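Local coordinates for SAS-6 (Leishmania major, PDB 4CKM), which probably builds the nine-fold cartwheel of centrioles and basal bodies, to which its N-terminal domain, the part crystallised here, contributes by self-association, at residues V63-G68 / Y121-L126; Q107-L112 / E167-V172. All coordinates share one frame; numbering follows the deposited sequence. Where two conformers were deposited one is given.

Interactions 1 and 2 sit about 15 Å apart, centre to centre, and hold the two consecutive helices of the SAS-6 N-terminal domain against different strands of the same mixed sheet. Helix 117-130, which forms one side of interaction 1, also reaches interaction 2 through Y121, L122 and M125: Y121 CE2 is 4.0 Å from L111 CD2, M125 CE is 4.0 Å from I169 CG2, and L122 CD2 is 4.2 Å from L171 CD1. Interaction 1 is buried, whereas interaction 2 lies at the contact with the second subunit. Y121 reaches that subunit too, its ring stacking on F163 of the second subunit.

Interaction 1. Residues V63-G68 / Y121-L126; sequences VYVRTG and YLVGML
The hydroxyl oxygen OH of Y64 receives a bent hydrogen bond from R66 NH1 (3.2 Å, 138° at the hydrogen), while V63 and V65, on either side of Y64 in the chain, point toward L126 and V123 of helix 117-130. The tyrosine oxygen lies tilted from the guanidinium plane, and its weak hydrogen bond with T39 OG1 adds to the backbone bonds that pair strands 57-70 and 39-50. No hydrogen bond crosses to the helix; the contact is apolar, made largely by methyl groups. CG2 of V123 rests over the CB-CG1-CG2 face of V65, 3.9 Å from V65 CB and CG1 and 4.0 Å from V65 CG2. V65 turns this face to the helix with CG1 anti to the backbone N (chi1 178°). Three residues on from V123, CD1 of L126 bridges two strand residues: it lies 4.1 Å from V63 CG2 and 4.2 Å from V65 CG2. Both leucine contacts are oblique. The helix runs nearly antiparallel to the strand, at 160°, with the two segment axes 10.0 Å apart at closest approach. L41 and L138 also pack on L126, so it sits among apolar side chains of three strands. A helical pair inserted in the chain between strands 88-98 and 136-142, its second helix packed on the sheet, is characteristic of the XRCC4-like head fold of SAS-6 proteins.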
loop_
_atom_site.group_PDB
_atom_site.type_symbol
_atom_site.label_atom_id
_atom_site.label_comp_id
_atom_site.label_asym_id
_atom_site.label_seq_id
_atom_site.Cartn_x
_atom_site.Cartn_y
_atom_site.Cartn_z
ATOM N N VAL A 63 -14.040 -5.715 -17.449
ATOM C CA VAL A 63 -13.441 -6.505 -16.431
ATOM C C VAL A 63 -14.263 -7.757 -16.236
ATOM O O VAL A 63 -15.501 -7.709 -16.261
ATOM C CB VAL A 63 -13.290 -5.720 -15.120
ATOM C CG1 VAL A 63 -14.629 -5.474 -14.466
ATOM C CG2 VAL A 63 -12.391 -6.480 -14.165
ATOM N N TYR A 64 -13.563 -8.868 -16.013
ATOM C CA TYR A 64 -14.171 -10.188 -16.041
ATOM C C TYR A 64 -13.520 -11.064 -14.977
ATOM O O TYR A 64 -12.303 -11.207 -14.927
ATOM C CB TYR A 64 -13.969 -10.764 -17.447
ATOM C CG TYR A 64 -14.496 -12.164 -17.716
ATOM C CD1 TYR A 64 -15.835 -12.379 -18.053
ATOM C CD2 TYR A 64 -13.647 -13.262 -17.697
ATOM C CE1 TYR A 64 -16.311 -13.649 -18.328
ATOM C CE2 TYR A 64 -14.113 -14.537 -17.976
ATOM C CZ TYR A 64 -15.439 -14.721 -18.287
ATOM O OH TYR A 64 -15.891 -15.976 -18.551
ATOM N N VAL A 65 -14.327 -11.610 -14.089
ATOM C CA VAL A 65 -13.827 -12.469 -13.036
ATOM C C VAL A 65 -14.579 -13.791 -13.131
ATOM O O VAL A 65 -15.816 -13.809 -13.118
ATOM C CB VAL A 65 -14.021 -11.851 -11.627
ATOM C CG1 VAL A 65 -13.532 -12.803 -10.547
ATOM C CG2 VAL A 65 -13.305 -10.519 -11.497
ATOM N N ARG A 66 -13.825 -14.883 -13.230
ATOM C CA ARG A 66 -14.394 -16.235 -13.330
ATOM C C ARG A 66 -13.643 -17.216 -12.422
ATOM O O ARG A 66 -12.419 -17.127 -12.287
ATOM C CB ARG A 66 -14.317 -16.730 -14.776
ATOM C CG ARG A 66 -15.000 -18.070 -15.023
ATOM C CD ARG A 66 -14.924 -18.476 -16.494
ATOM N NE ARG A 66 -13.572 -18.877 -16.909
ATOM C CZ ARG A 66 -13.087 -18.813 -18.160
ATOM N NH1 ARG A 66 -13.819 -18.341 -19.170
ATOM N NH2 ARG A 66 -11.842 -19.214 -18.407
ATOM N N THR A 67 -14.391 -18.116 -11.783
ATOM C CA THR A 67 -13.819 -19.242 -11.045
ATOM C C THR A 67 -13.979 -20.497 -11.870
ATOM O O THR A 67 -14.994 -20.673 -12.534
ATOM C CB THR A 67 -14.525 -19.496 -9.702
ATOM O OG1 THR A 67 -15.899 -19.833 -9.933
ATOM C CG2 THR A 67 -14.450 -18.265 -8.812
ATOM N N GLY A 68 -12.977 -21.369 -11.823
ATOM C CA GLY A 68 -13.053 -22.671 -12.486
ATOM C C GLY A 68 -12.000 -23.649 -11.990
ATOM O O GLY A 68 -11.630 -23.650 -10.805
ATOM N N TYR A 121 -14.756 -10.895 -2.677
ATOM C CA TYR A 121 -14.321 -9.619 -2.147
ATOM C C TYR A 121 -13.919 -8.711 -3.295
ATOM O O TYR A 121 -14.291 -7.546 -3.362
ATOM C CB TYR A 121 -13.171 -9.855 -1.146
ATOM C CG TYR A 121 -12.103 -8.773 -1.031
ATOM C CD1 TYR A 121 -12.423 -7.491 -0.574
ATOM C CD2 TYR A 121 -10.747 -9.052 -1.327
ATOM C CE1 TYR A 121 -11.440 -6.512 -0.441
ATOM C CE2 TYR A 121 -9.766 -8.078 -1.208
ATOM C CZ TYR A 121 -10.118 -6.814 -0.756
ATOM O OH TYR A 121 -9.180 -5.835 -0.612
ATOM N N LEU A 122 -13.184 -9.268 -4.231
ATOM C CA LEU A 122 -12.689 -8.497 -5.333
ATOM C C LEU A 122 -13.864 -7.999 -6.154
ATOM O O LEU A 122 -13.930 -6.826 -6.529
ATOM C CB LEU A 122 -11.788 -9.371 -6.186
ATOM C CG LEU A 122 -10.956 -8.666 -7.237
ATOM C CD1 LEU A 122 -9.990 -7.683 -6.583
ATOM C CD2 LEU A 122 -10.219 -9.718 -8.035
ATOM N N VAL A 123 -14.797 -8.901 -6.419
ATOM C CA VAL A 123 -15.985 -8.571 -7.192
ATOM C C VAL A 123 -16.848 -7.472 -6.523
ATOM O O VAL A 123 -17.358 -6.586 -7.198
ATOM C CB VAL A 123 -16.793 -9.853 -7.494
ATOM C CG1 VAL A 123 -18.213 -9.559 -7.948
ATOM C CG2 VAL A 123 -16.067 -10.661 -8.563
ATOM N N GLY A 124 -17.001 -7.531 -5.210
ATOM C CA GLY A 124 -17.746 -6.514 -4.497
ATOM C C GLY A 124 -17.175 -5.131 -4.769
ATOM O O GLY A 124 -17.914 -4.210 -5.097
ATOM N N MET A 125 -15.854 -5.007 -4.664
ATOM C CA MET A 125 -15.178 -3.771 -4.960
ATOM C C MET A 125 -15.353 -3.354 -6.402
ATOM O O MET A 125 -15.642 -2.193 -6.687
ATOM C CB MET A 125 -13.684 -3.885 -4.675
ATOM C CG MET A 125 -13.346 -4.080 -3.215
ATOM S SD MET A 125 -11.616 -3.697 -2.821
ATOM C CE MET A 125 -10.796 -4.932 -3.807
ATOM N N LEU A 126 -15.145 -4.278 -7.326
ATOM C CA LEU A 126 -15.154 -3.892 -8.723
ATOM C C LEU A 126 -16.558 -3.503 -9.141
ATOM O O LEU A 126 -16.733 -2.527 -9.865
ATOM C CB LEU A 126 -14.607 -4.994 -9.617
ATOM C CG LEU A 126 -13.126 -5.302 -9.432
ATOM C CD1 LEU A 126 -12.736 -6.601 -10.109
ATOM C CD2 LEU A 126 -12.277 -4.184 -9.986
#

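Interaction 2. Residues Q107-L112 / E167-V172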
loop_
_atom_site.group_PDB
_atom_site.type_symbol
_atom_site.label_atom_id
_atom_site.label_comp_id
_atom_site.label_asym_id
_atom_site.label_seq_id
_atom_site.Cartn_x
_atom_site.Cartn_y
_atom_site.Cartn_z
ATOM N N GLN A 107 -0.478 -14.343 2.203
ATOM C CA GLN A 107 0.484 -13.811 3.165
ATOM C C GLN A 107 1.144 -12.531 2.656
ATOM O O GLN A 107 1.257 -11.558 3.395
ATOM C CB GLN A 107 1.547 -14.858 3.524
ATOM C CG GLN A 107 1.008 -16.003 4.376
ATOM C CD GLN A 107 1.906 -17.224 4.357
ATOM O OE1 GLN A 107 3.121 -17.117 4.179
ATOM N NE2 GLN A 107 1.312 -18.388 4.528
ATOM N N HIS A 108 1.562 -12.537 1.398
ATOM C CA HIS A 108 2.220 -11.391 0.800
ATOM C C HIS A 108 1.322 -10.156 0.713
ATOM O O HIS A 108 1.795 -9.057 0.912
ATOM C CB HIS A 108 2.751 -11.743 -0.600
ATOM C CG HIS A 108 3.527 -10.637 -1.234
ATOM N ND1 HIS A 108 2.955 -9.728 -2.103
ATOM C CD2 HIS A 108 4.819 -10.260 -1.091
ATOM C CE1 HIS A 108 3.865 -8.848 -2.480
ATOM N NE2 HIS A 108 5.004 -9.151 -1.884
ATOM N N LEU A 109 0.032 -10.325 0.434
ATOM C CA LEU A 109 -0.889 -9.180 0.431
ATOM C C LEU A 109 -1.598 -8.907 1.779
ATOM O O LEU A 109 -2.388 -7.949 1.907
ATOM C CB LEU A 109 -1.920 -9.380 -0.672
ATOM C CG LEU A 109 -1.347 -9.404 -2.092
ATOM C CD1 LEU A 109 -2.450 -9.738 -3.071
ATOM C CD2 LEU A 109 -0.736 -8.055 -2.436
ATOM N N GLU A 110 -1.336 -9.754 2.773
ATOM C CA GLU A 110 -2.012 -9.677 4.073
ATOM C C GLU A 110 -3.523 -9.765 3.941
ATOM O O GLU A 110 -4.287 -9.045 4.584
ATOM C CB GLU A 110 -1.558 -8.436 4.855
ATOM C CG GLU A 110 -0.034 -8.285 4.842
ATOM C CD GLU A 110 0.556 -7.515 6.014
ATOM O OE1 GLU A 110 -0.099 -7.339 7.070
ATOM O OE2 GLU A 110 1.721 -7.112 5.888
ATOM N N LEU A 111 -3.967 -10.688 3.125
ATOM C CA LEU A 111 -5.394 -10.938 2.997
ATOM C C LEU A 111 -5.928 -11.729 4.194
ATOM O O LEU A 111 -5.232 -12.580 4.742
ATOM C CB LEU A 111 -5.641 -11.723 1.725
ATOM C CG LEU A 111 -5.413 -10.901 0.445
ATOM C CD1 LEU A 111 -5.230 -11.854 -0.722
ATOM C CD2 LEU A 111 -6.597 -9.963 0.210
ATOM N N LEU A 112 -7.158 -11.437 4.591
ATOM C CA LEU A 112 -7.808 -12.141 5.679
ATOM C C LEU A 112 -8.770 -13.199 5.168
ATOM O O LEU A 112 -9.066 -14.147 5.876
ATOM C CB LEU A 112 -8.548 -11.160 6.579
ATOM C CG LEU A 112 -7.636 -10.184 7.336
ATOM C CD1 LEU A 112 -8.483 -9.286 8.208
ATOM C CD2 LEU A 112 -6.603 -10.891 8.203
ATOM N N GLU A 167 -3.451 2.575 -1.409
ATOM C CA GLU A 167 -3.629 1.388 -2.200
ATOM C C GLU A 167 -4.227 0.262 -1.339
ATOM O O GLU A 167 -3.684 -0.073 -0.300
ATOM C CB GLU A 167 -2.296 0.972 -2.769
ATOM C CG GLU A 167 -2.390 -0.262 -3.617
ATOM C CD GLU A 167 -1.030 -0.790 -3.948
ATOM O OE1 GLU A 167 -0.333 -0.153 -4.765
ATOM O OE2 GLU A 167 -0.667 -1.837 -3.370
ATOM N N HIS A 168 -5.371 -0.272 -1.762
ATOM C CA HIS A 168 -6.008 -1.395 -1.099
ATOM C C HIS A 168 -5.443 -2.695 -1.594
ATOM O O HIS A 168 -5.142 -3.550 -0.798
ATOM C CB HIS A 168 -7.534 -1.373 -1.276
ATOM C CG HIS A 168 -8.205 -0.453 -0.316
ATOM N ND1 HIS A 168 -8.931 -0.904 0.759
ATOM C CD2 HIS A 168 -8.175 0.898 -0.214
ATOM C CE1 HIS A 168 -9.353 0.128 1.467
ATOM N NE2 HIS A 168 -8.906 1.234 0.900
ATOM N N ILE A 169 -5.274 -2.846 -2.902
ATOM C CA ILE A 169 -4.665 -4.068 -3.432
ATOM C C ILE A 169 -4.073 -3.788 -4.790
ATOM O O ILE A 169 -4.486 -2.846 -5.465
ATOM C CB ILE A 169 -5.694 -5.214 -3.463
ATOM C CG1 ILE A 169 -5.040 -6.563 -3.792
ATOM C CG2 ILE A 169 -6.837 -4.935 -4.426
ATOM C CD1 ILE A 169 -6.034 -7.703 -3.666
ATOM N N SER A 170 -3.032 -4.541 -5.126
ATOM C CA SER A 170 -2.400 -4.550 -6.449
ATOM C C SER A 170 -2.376 -5.972 -6.947
ATOM O O SER A 170 -2.146 -6.880 -6.148
ATOM C CB SER A 170 -0.952 -4.127 -6.377
ATOM O OG SER A 170 -0.829 -3.001 -5.583
ATOM N N LEU A 171 -2.565 -6.149 -8.247
ATOM C CA LEU A 171 -2.558 -7.446 -8.882
ATOM C C LEU A 171 -1.821 -7.292 -10.181
ATOM O O LEU A 171 -2.013 -6.289 -10.896
ATOM C CB LEU A 171 -3.967 -7.900 -9.214
ATOM C CG LEU A 171 -4.913 -8.038 -8.035
ATOM C CD1 LEU A 171 -6.314 -8.328 -8.552
ATOM C CD2 LEU A 171 -4.453 -9.134 -7.077
ATOM N N VAL A 172 -0.972 -8.270 -10.479
ATOM C CA VAL A 172 -0.223 -8.282 -11.712
ATOM C C VAL A 172 -0.993 -9.109 -12.694
ATOM O O VAL A 172 -1.397 -10.225 -12.382
ATOM C CB VAL A 172 1.189 -8.879 -11.533
ATOM C CG1 VAL A 172 1.904 -8.985 -12.882
ATOM C CG2 VAL A 172 1.988 -7.995 -10.596
#
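L109 holds CG anti to its own carbonyl carbon (chi1 -64°), and I169 sends CG1 anti to its backbone N (chi1 -171°) in an extended chain; these torsions bring the two apolar ends to cross at about a right angle. The leucine lies in the last turn of helix 102-109 of the XRCC4-like head domain, which a Schellman motif follows: E110 takes a positive phi of 57°, and its N makes a weak bond of 3.2 Å to Q107 O. This turn carries the chain away from the helix, and L111 then packs on F105 and F118. The isoleucine belongs to strand 165-175 and also rests on F118, so the two helices meet the sheet around a shared apolar patch. The second subunit reaches both segments. Its K164 NZ is hydrogen-bonded to H168 O and more weakly to L109 O, and its R156 forms a salt bridge with E110 OE2, consistent with the head-to-head dimer of SAS-6 proteins. At the contact itself, L109 CD1 touches both I169 CG1 and I169 CD1 at 4.2 Å, while the other methyl, L109 CD2, rests against the backbone oxygen S170 O at 4.1 Å.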